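Long-range contact in nicotinate-nucleotide diphosphorylase (Carboxylating) (Streptococcus pyogenes GA06023, PDB 5HUO), which probably catalyses the transfer of a phosphoribosyl group to quinolinate with loss of carbon dioxide, giving nicotinate mononucleotide for NAD biosynthesis: residues His63-Gly77 and Ser301-Asp313. Sequence-based numbering, arbitrary orientation.
Sequences HHGQAKVSLFAKEAG and SLDFSMKGLTYLD
With its CG anti to the backbone N (chi1 -176°) and the chain beyond it extended, Glu75 reaches across to the backbone of Asp303, where OE1 accepts a hydrogen bond from Asp303 N at 2.9 Å. The N-H comes to the anti side of the carboxylate, tilted from its plane, while CD rests against Leu302 CD1. One residue earlier, Lys74 N binds Asp303 O from above the carbonyl plane, and the lysine chain, bent at chi2 and chi4, curls back so that NZ makes a weak bond to Ser305 OG. Lys307 NZ lies 3.8 Å from Lys74 NZ, two like charges close together.

Between these ends, strands 66-73 and 304-311 run antiparallel. Lys68 with Thr310, Ser70 with Lys307 and Phe72 with Ser305 are hydrogen-bonded pairs, each joined by two N-H to O bonds; Phe72 N to Ser305 O, at 2.8 Å, is nearly straight. A beta bulge between the first two pairs shifts the register by one; within it Gly308 has positive phi, a conformation that glycine adopts easily. Leu309 then brings CD1 to 3.4 Å from Val69 CG2. Leu71 CD1 fits between Met306 CG and Phe304 CB, apolar chains that suit this buried face. Ala73, with its small methyl, leaves room for the Phe304 ring, whose CD2 lies 3.7 Å from Ala73 CA.

After the six-stranded parallel region, the chain of this quinolinate phosphoribosyltransferase returns to add its last strand to the N-terminal domain, making 304-311 the outermost strand, within this chain, of a four-stranded antiparallel sheet; Leu309 also packs on Asn199 of the second subunit. On its other side, strand 66-73 bonds to strand 114-119; Val69 and Leu71 pack on helix 122-153, and Met306 on helix 82-92.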
ATOM      1  N   HIS A  63     -15.291 -30.878   4.562  1.00218.82           N
ATOM      2  CA  HIS A  63     -14.982 -31.906   5.578  1.00233.10           C
ATOM      3  C   HIS A  63     -13.529 -31.755   6.098  1.00231.82           C
ATOM      4  O   HIS A  63     -13.143 -32.356   7.085  1.00238.33           O
ATOM      5  CB  HIS A  63     -15.358 -33.347   5.133  1.00239.87           C
ATOM      6  CG  HIS A  63     -14.202 -34.224   4.730  1.00241.15           C
ATOM      7  ND1 HIS A  63     -13.301 -34.726   5.647  1.00243.40           N
ATOM      8  CD2 HIS A  63     -13.845 -34.746   3.531  1.00235.60           C
ATOM      9  CE1 HIS A  63     -12.417 -35.485   5.028  1.00238.92           C
ATOM     10  NE2 HIS A  63     -12.728 -35.519   3.745  1.00238.50           N
ATOM     11  N   HIS A  64     -12.763 -30.913   5.416  1.00216.84           N
ATOM     12  CA  HIS A  64     -11.411 -30.518   5.769  1.00209.69           C
ATOM     13  C   HIS A  64     -10.388 -31.574   6.108  1.00202.16           C
ATOM     14  O   HIS A  64      -9.562 -31.433   7.000  1.00203.02           O
ATOM     15  CB  HIS A  64     -11.470 -29.432   6.812  1.00214.39           C
ATOM     16  CG  HIS A  64     -11.765 -28.099   6.220  1.00216.13           C
ATOM     17  ND1 HIS A  64     -12.976 -27.828   5.626  1.00216.61           N
ATOM     18  CD2 HIS A  64     -11.002 -26.992   6.051  1.00214.18           C
ATOM     19  CE1 HIS A  64     -12.971 -26.597   5.156  1.00211.39           C
ATOM     20  NE2 HIS A  64     -11.783 -26.067   5.398  1.00213.42           N
ATOM     21  N   GLY A  65     -10.423 -32.628   5.334  1.00175.16           N
ATOM     22  CA  GLY A  65      -9.423 -33.663   5.480  1.00164.09           C
ATOM     23  C   GLY A  65      -8.144 -33.174   4.854  1.00152.34           C
ATOM     24  O   GLY A  65      -8.193 -32.459   3.848  1.00146.85           O
ATOM     25  N   GLN A  66      -7.022 -33.571   5.435  1.00140.59           N
ATOM     26  CA  GLN A  66      -5.750 -33.402   4.793  1.00133.18           C
ATOM     27  C   GLN A  66      -5.723 -34.210   3.507  1.00128.67           C
ATOM     28  O   GLN A  66      -6.414 -35.193   3.357  1.00129.25           O
ATOM     29  CB  GLN A  66      -4.628 -33.851   5.684  1.00133.08           C
ATOM     30  CG  GLN A  66      -4.530 -33.058   6.958  1.00135.68           C
ATOM     31  CD  GLN A  66      -4.106 -31.625   6.720  1.00135.79           C
ATOM     32  OE1 GLN A  66      -4.950 -30.742   6.533  1.00135.11           O
ATOM     33  NE2 GLN A  66      -2.793 -31.387   6.717  1.00134.70           N
ATOM     34  N   ALA A  67      -4.927 -33.745   2.569  1.00123.23           N
ATOM     35  CA  ALA A  67      -4.740 -34.421   1.307  1.00119.00           C
ATOM     36  C   ALA A  67      -3.317 -34.229   0.824  1.00114.16           C
ATOM     37  O   ALA A  67      -2.583 -33.405   1.335  1.00111.50           O
ATOM     38  CB  ALA A  67      -5.724 -33.891   0.297  1.00118.75           C
ATOM     39  N   LYS A  68      -2.954 -35.033  -0.147  1.00112.03           N
ATOM     40  CA  LYS A  68      -1.645 -34.976  -0.729  1.00110.70           C
ATOM     41  C   LYS A  68      -1.784 -34.871  -2.227  1.00107.34           C
ATOM     42  O   LYS A  68      -2.606 -35.532  -2.814  1.00106.76           O
ATOM     43  CB  LYS A  68      -0.812 -36.203  -0.384  1.00113.74           C
ATOM     44  CG  LYS A  68       0.566 -36.212  -1.035  1.00115.32           C
ATOM     45  CD  LYS A  68       1.625 -37.058  -0.306  1.00119.74           C
ATOM     46  CE  LYS A  68       1.458 -38.574  -0.458  1.00123.20           C
ATOM     47  NZ  LYS A  68       1.223 -38.966  -1.882  1.00124.52           N
ATOM     48  N   VAL A  69      -0.937 -34.029  -2.821  1.00103.89           N
ATOM     49  CA  VAL A  69      -0.856 -33.847  -4.265  1.00101.16           C
ATOM     50  C   VAL A  69       0.589 -33.821  -4.661  1.00 98.74           C
ATOM     51  O   VAL A  69       1.423 -33.362  -3.922  1.00 98.99           O
ATOM     52  CB  VAL A  69      -1.367 -32.508  -4.741  1.00101.31           C
ATOM     53  CG1 VAL A  69      -1.528 -32.522  -6.259  1.00101.80           C
ATOM     54  CG2 VAL A  69      -2.706 -32.245  -4.194  1.00104.17           C
ATOM     55  N   SER A  70       0.862 -34.295  -5.858  1.00 96.87           N
ATOM     56  CA  SER A  70       2.215 -34.404  -6.374  1.00 95.06           C
ATOM     57  C   SER A  70       2.505 -33.400  -7.485  1.00 93.04           C
ATOM     58  O   SER A  70       1.695 -33.187  -8.387  1.00 93.21           O
ATOM     59  CB  SER A  70       2.463 -35.827  -6.863  1.00 95.63           C
ATOM     60  OG  SER A  70       2.454 -36.705  -5.765  1.00 97.55           O
ATOM     61  N   LEU A  71       3.681 -32.828  -7.414  1.00 92.40           N
ATOM     62  CA  LEU A  71       4.168 -31.944  -8.432  1.00 91.56           C
ATOM     63  C   LEU A  71       5.089 -32.731  -9.364  1.00 91.39           C
ATOM     64  O   LEU A  71       6.105 -33.250  -8.927  1.00 91.51           O
ATOM     65  CB  LEU A  71       4.943 -30.791  -7.823  1.00 91.09           C
ATOM     66  CG  LEU A  71       5.604 -29.826  -8.832  1.00 90.29           C
ATOM     67  CD1 LEU A  71       4.604 -29.057  -9.670  1.00 90.12           C
ATOM     68  CD2 LEU A  71       6.498 -28.872  -8.067  1.00 89.99           C
ATOM     69  N   PHE A  72       4.728 -32.788 -10.636  1.00 91.25           N
ATOM     70  CA  PHE A  72       5.468 -33.524 -11.635  1.00 91.28           C
ATOM     71  C   PHE A  72       6.053 -32.595 -12.693  1.00 90.65           C
ATOM     72  O   PHE A  72       5.380 -31.695 -13.200  1.00 90.35           O
ATOM     73  CB  PHE A  72       4.572 -34.544 -12.352  1.00 91.91           C
ATOM     74  CG  PHE A  72       4.198 -35.713 -11.511  1.00 92.73           C
ATOM     75  CD1 PHE A  72       5.134 -36.726 -11.275  1.00 93.14           C
ATOM     76  CD2 PHE A  72       2.914 -35.834 -10.968  1.00 93.23           C
ATOM     77  CE1 PHE A  72       4.813 -37.789 -10.449  1.00 93.98           C
ATOM     78  CE2 PHE A  72       2.597 -36.911 -10.182  1.00 94.07           C
ATOM     79  CZ  PHE A  72       3.545 -37.878  -9.915  1.00 94.42           C
ATOM     80  N   ALA A  73       7.293 -32.847 -13.040  1.00 90.59           N
ATOM     81  CA  ALA A  73       7.861 -32.206 -14.191  1.00 90.23           C
ATOM     82  C   ALA A  73       7.263 -32.853 -15.414  1.00 91.24           C
ATOM     83  O   ALA A  73       7.141 -34.066 -15.468  1.00 93.58           O
ATOM     84  CB  ALA A  73       9.375 -32.365 -14.198  1.00 90.25           C
ATOM     85  N   LYS A  74       6.929 -32.061 -16.418  1.00 92.81           N
ATOM     86  CA  LYS A  74       6.330 -32.589 -17.658  1.00 94.71           C
ATOM     87  C   LYS A  74       7.140 -32.351 -18.910  1.00 93.19           C
ATOM     88  O   LYS A  74       6.692 -32.602 -20.017  1.00 94.49           O
ATOM     89  CB  LYS A  74       4.939 -32.029 -17.807  1.00 97.38           C
ATOM     90  CG  LYS A  74       3.996 -32.717 -16.839  1.00102.80           C
ATOM     91  CD  LYS A  74       3.615 -34.096 -17.420  1.00108.60           C
ATOM     92  CE  LYS A  74       3.241 -35.186 -16.371  1.00116.55           C
ATOM     93  NZ  LYS A  74       1.746 -35.279 -16.138  1.00121.42           N
ATOM     94  N   GLU A  75       8.380 -31.931 -18.718  1.00 90.99           N
ATOM     95  CA  GLU A  75       9.231 -31.463 -19.800  1.00 90.79           C
ATOM     96  C   GLU A  75      10.656 -31.338 -19.267  1.00 90.67           C
ATOM     97  O   GLU A  75      10.852 -30.979 -18.118  1.00 90.22           O
ATOM     98  CB  GLU A  75       8.711 -30.094 -20.255  1.00 90.32           C
ATOM     99  CG  GLU A  75       9.415 -29.496 -21.450  1.00 90.51           C
ATOM    100  CD  GLU A  75       8.815 -28.183 -21.894  1.00 90.17           C
ATOM    101  OE1 GLU A  75       7.795 -27.728 -21.326  1.00 90.02           O
ATOM    102  OE2 GLU A  75       9.351 -27.608 -22.846  1.00 90.39           O
ATOM    103  N   ALA A  76      11.624 -31.614 -20.111  1.00 91.21           N
ATOM    104  CA  ALA A  76      13.008 -31.605 -19.712  1.00 91.35           C
ATOM    105  C   ALA A  76      13.594 -30.205 -19.700  1.00 90.80           C
ATOM    106  O   ALA A  76      13.301 -29.392 -20.580  1.00 90.67           O
ATOM    107  CB  ALA A  76      13.824 -32.484 -20.616  1.00 92.37           C
ATOM    108  N   GLY A  77      14.387 -29.921 -18.666  1.00 90.57           N
ATOM    109  CA  GLY A  77      15.014 -28.646 -18.521  1.00 90.15           C
ATOM    110  C   GLY A  77      15.652 -28.463 -17.168  1.00 89.94           C
ATOM    111  O   GLY A  77      16.098 -29.422 -16.549  1.00 90.38           O
ATOM    112  N   SER A 301       7.749 -21.029 -21.179  1.00 95.42           N
ATOM    113  CA  SER A 301       7.647 -21.545 -19.835  1.00 94.30           C
ATOM    114  C   SER A 301       7.868 -23.053 -19.897  1.00 93.69           C
ATOM    115  O   SER A 301       7.646 -23.646 -20.909  1.00 96.58           O
ATOM    116  CB  SER A 301       6.363 -21.123 -19.093  1.00 94.73           C
ATOM    117  OG  SER A 301       5.277 -21.438 -19.877  1.00 98.94           O
ATOM    118  N   LEU A 302       8.319 -23.646 -18.802  1.00 91.38           N
ATOM    119  CA  LEU A 302       8.546 -25.072 -18.734  1.00 91.76           C
ATOM    120  C   LEU A 302       7.327 -25.752 -18.141  1.00 93.26           C
ATOM    121  O   LEU A 302       6.855 -25.382 -17.074  1.00 93.87           O
ATOM    122  CB  LEU A 302       9.760 -25.370 -17.869  1.00 90.66           C
ATOM    123  CG  LEU A 302      10.340 -26.776 -17.991  1.00 90.89           C
ATOM    124  CD1 LEU A 302      11.132 -26.837 -19.293  1.00 92.38           C
ATOM    125  CD2 LEU A 302      11.274 -27.078 -16.809  1.00 89.52           C
ATOM    126  N   ASP A 303       6.870 -26.818 -18.784  1.00 95.33           N
ATOM    127  CA  ASP A 303       5.651 -27.507 -18.365  1.00 96.74           C
ATOM    128  C   ASP A 303       5.816 -28.399 -17.063  1.00 93.70           C
ATOM    129  O   ASP A 303       6.828 -29.151 -16.908  1.00 96.91           O
ATOM    130  CB  ASP A 303       5.102 -28.294 -19.536  1.00101.99           C
ATOM    131  CG  ASP A 303       3.608 -28.718 -19.331  1.00111.09           C
ATOM    132  OD1 ASP A 303       2.884 -28.157 -18.468  1.00110.69           O
ATOM    133  OD2 ASP A 303       3.156 -29.646 -20.047  1.00116.46           O
ATOM    134  N   PHE A 304       4.892 -28.214 -16.120  1.00 89.42           N
ATOM    135  CA  PHE A 304       4.744 -29.022 -14.919  1.00 88.85           C
ATOM    136  C   PHE A 304       3.242 -29.309 -14.753  1.00 90.14           C
ATOM    137  O   PHE A 304       2.426 -28.630 -15.347  1.00 91.17           O
ATOM    138  CB  PHE A 304       5.164 -28.294 -13.626  1.00 87.36           C
ATOM    139  CG  PHE A 304       6.632 -28.046 -13.477  1.00 86.06           C
ATOM    140  CD1 PHE A 304       7.244 -26.949 -14.116  1.00 85.74           C
ATOM    141  CD2 PHE A 304       7.405 -28.847 -12.688  1.00 85.28           C
ATOM    142  CE1 PHE A 304       8.583 -26.694 -13.974  1.00 84.68           C
ATOM    143  CE2 PHE A 304       8.766 -28.599 -12.523  1.00 84.24           C
ATOM    144  CZ  PHE A 304       9.353 -27.533 -13.164  1.00 83.93           C
ATOM    145  N   SER A 305       2.896 -30.299 -13.923  1.00 90.93           N
ATOM    146  CA  SER A 305       1.538 -30.465 -13.511  1.00 93.60           C
ATOM    147  C   SER A 305       1.470 -30.948 -12.074  1.00 93.82           C
ATOM    148  O   SER A 305       2.381 -31.511 -11.540  1.00 92.12           O
ATOM    149  CB  SER A 305       0.808 -31.429 -14.415  1.00 97.20           C
ATOM    150  OG  SER A 305       1.028 -32.771 -13.981  1.00102.29           O
ATOM    151  N   MET A 306       0.342 -30.673 -11.446  1.00 97.50           N
ATOM    152  CA  MET A 306       0.022 -31.156 -10.093  1.00 98.02           C
ATOM    153  C   MET A 306      -1.120 -32.139 -10.231  1.00101.93           C
ATOM    154  O   MET A 306      -2.205 -31.788 -10.696  1.00103.11           O
ATOM    155  CB  MET A 306      -0.404 -30.046  -9.183  1.00 98.23           C
ATOM    156  CG  MET A 306       0.743 -29.395  -8.504  1.00 97.29           C
ATOM    157  SD  MET A 306       0.282 -27.926  -7.570  1.00102.27           S
ATOM    158  CE  MET A 306      -1.083 -28.482  -6.545  1.00103.13           C
ATOM    159  N   LYS A 307      -0.854 -33.369  -9.843  1.00103.78           N
ATOM    160  CA  LYS A 307      -1.761 -34.476 -10.078  1.00107.62           C
ATOM    161  C   LYS A 307      -1.656 -35.484  -8.933  1.00107.19           C
ATOM    162  O   LYS A 307      -0.783 -35.388  -8.061  1.00104.69           O
ATOM    163  CB  LYS A 307      -1.418 -35.157 -11.446  1.00111.00           C
ATOM    164  CG  LYS A 307      -2.351 -34.812 -12.579  1.00117.53           C
ATOM    165  CD  LYS A 307      -1.653 -34.805 -13.923  1.00124.23           C
ATOM    166  CE  LYS A 307      -2.546 -34.163 -15.021  1.00134.04           C
ATOM    167  NZ  LYS A 307      -1.809 -33.814 -16.301  1.00134.30           N
ATOM    168  N   GLY A 308      -2.544 -36.466  -8.961  1.00107.87           N
ATOM    169  CA  GLY A 308      -2.494 -37.556  -8.011  1.00108.49           C
ATOM    170  C   GLY A 308      -2.977 -37.164  -6.629  1.00107.35           C
ATOM    171  O   GLY A 308      -2.391 -37.577  -5.621  1.00109.51           O
ATOM    172  N   LEU A 309      -4.064 -36.438  -6.597  1.00108.24           N
ATOM    173  CA  LEU A 309      -4.655 -36.034  -5.354  1.00110.54           C
ATOM    174  C   LEU A 309      -5.260 -37.234  -4.637  1.00114.90           C
ATOM    175  O   LEU A 309      -6.037 -37.985  -5.212  1.00116.26           O
ATOM    176  CB  LEU A 309      -5.750 -35.024  -5.574  1.00111.51           C
ATOM    177  CG  LEU A 309      -6.517 -34.564  -4.331  1.00113.19           C
ATOM    178  CD1 LEU A 309      -5.629 -33.782  -3.427  1.00112.15           C
ATOM    179  CD2 LEU A 309      -7.683 -33.694  -4.674  1.00115.16           C
ATOM    180  N   THR A 310      -4.843 -37.426  -3.386  1.00117.25           N
ATOM    181  CA  THR A 310      -5.337 -38.510  -2.543  1.00120.54           C
ATOM    182  C   THR A 310      -5.516 -37.986  -1.160  1.00121.19           C
ATOM    183  O   THR A 310      -4.709 -37.217  -0.673  1.00118.29           O
ATOM    184  CB  THR A 310      -4.345 -39.696  -2.477  1.00121.77           C
ATOM    185  OG1 THR A 310      -3.135 -39.262  -1.862  1.00122.80           O
ATOM    186  CG2 THR A 310      -3.987 -40.215  -3.854  1.00122.42           C
ATOM    187  N   TYR A 311      -6.520 -38.502  -0.482  1.00127.64           N
ATOM    188  CA  TYR A 311      -6.722 -38.190   0.936  1.00130.77           C
ATOM    189  C   TYR A 311      -5.805 -39.002   1.864  1.00132.25           C
ATOM    190  O   TYR A 311      -5.501 -40.144   1.592  1.00129.80           O
ATOM    191  CB  TYR A 311      -8.142 -38.443   1.315  1.00133.76           C
ATOM    192  CG  TYR A 311      -9.087 -37.369   0.879  1.00136.17           C
ATOM    193  CD1 TYR A 311      -9.124 -36.144   1.548  1.00137.22           C
ATOM    194  CD2 TYR A 311      -9.962 -37.567  -0.179  1.00137.38           C
ATOM    195  CE1 TYR A 311     -10.008 -35.153   1.169  1.00137.73           C
ATOM    196  CE2 TYR A 311     -10.851 -36.578  -0.569  1.00138.81           C
ATOM    197  CZ  TYR A 311     -10.875 -35.382   0.110  1.00138.82           C
ATOM    198  OH  TYR A 311     -11.758 -34.400  -0.255  1.00142.26           O
ATOM    199  N   LEU A 312      -5.295 -38.371   2.909  1.00136.72           N
ATOM    200  CA  LEU A 312      -4.412 -39.079   3.829  1.00142.28           C
ATOM    201  C   LEU A 312      -5.206 -39.927   4.829  1.00155.66           C
ATOM    202  O   LEU A 312      -6.259 -39.520   5.294  1.00152.93           O
ATOM    203  CB  LEU A 312      -3.466 -38.145   4.559  1.00138.49           C
ATOM    204  CG  LEU A 312      -2.525 -37.475   3.589  1.00137.76           C
ATOM    205  CD1 LEU A 312      -1.423 -36.790   4.372  1.00137.95           C
ATOM    206  CD2 LEU A 312      -1.919 -38.464   2.597  1.00137.84           C
ATOM    207  N   ASP A 313      -4.669 -41.111   5.146  1.00168.40           N
ATOM    208  CA  ASP A 313      -5.240 -41.959   6.233  1.00177.95           C
ATOM    209  C   ASP A 313      -4.737 -41.471   7.606  1.00177.74           C
ATOM    210  O   ASP A 313      -4.446 -40.273   7.760  1.00175.17           O
ATOM    211  CB  ASP A 313      -5.005 -43.482   6.026  1.00178.58           C
ATOM    212  CG  ASP A 313      -5.810 -44.073   4.842  1.00176.51           C
ATOM    213  OD1 ASP A 313      -6.941 -43.617   4.525  1.00175.67           O
ATOM    214  OD2 ASP A 313      -5.313 -45.045   4.238  1.00172.31           O
TER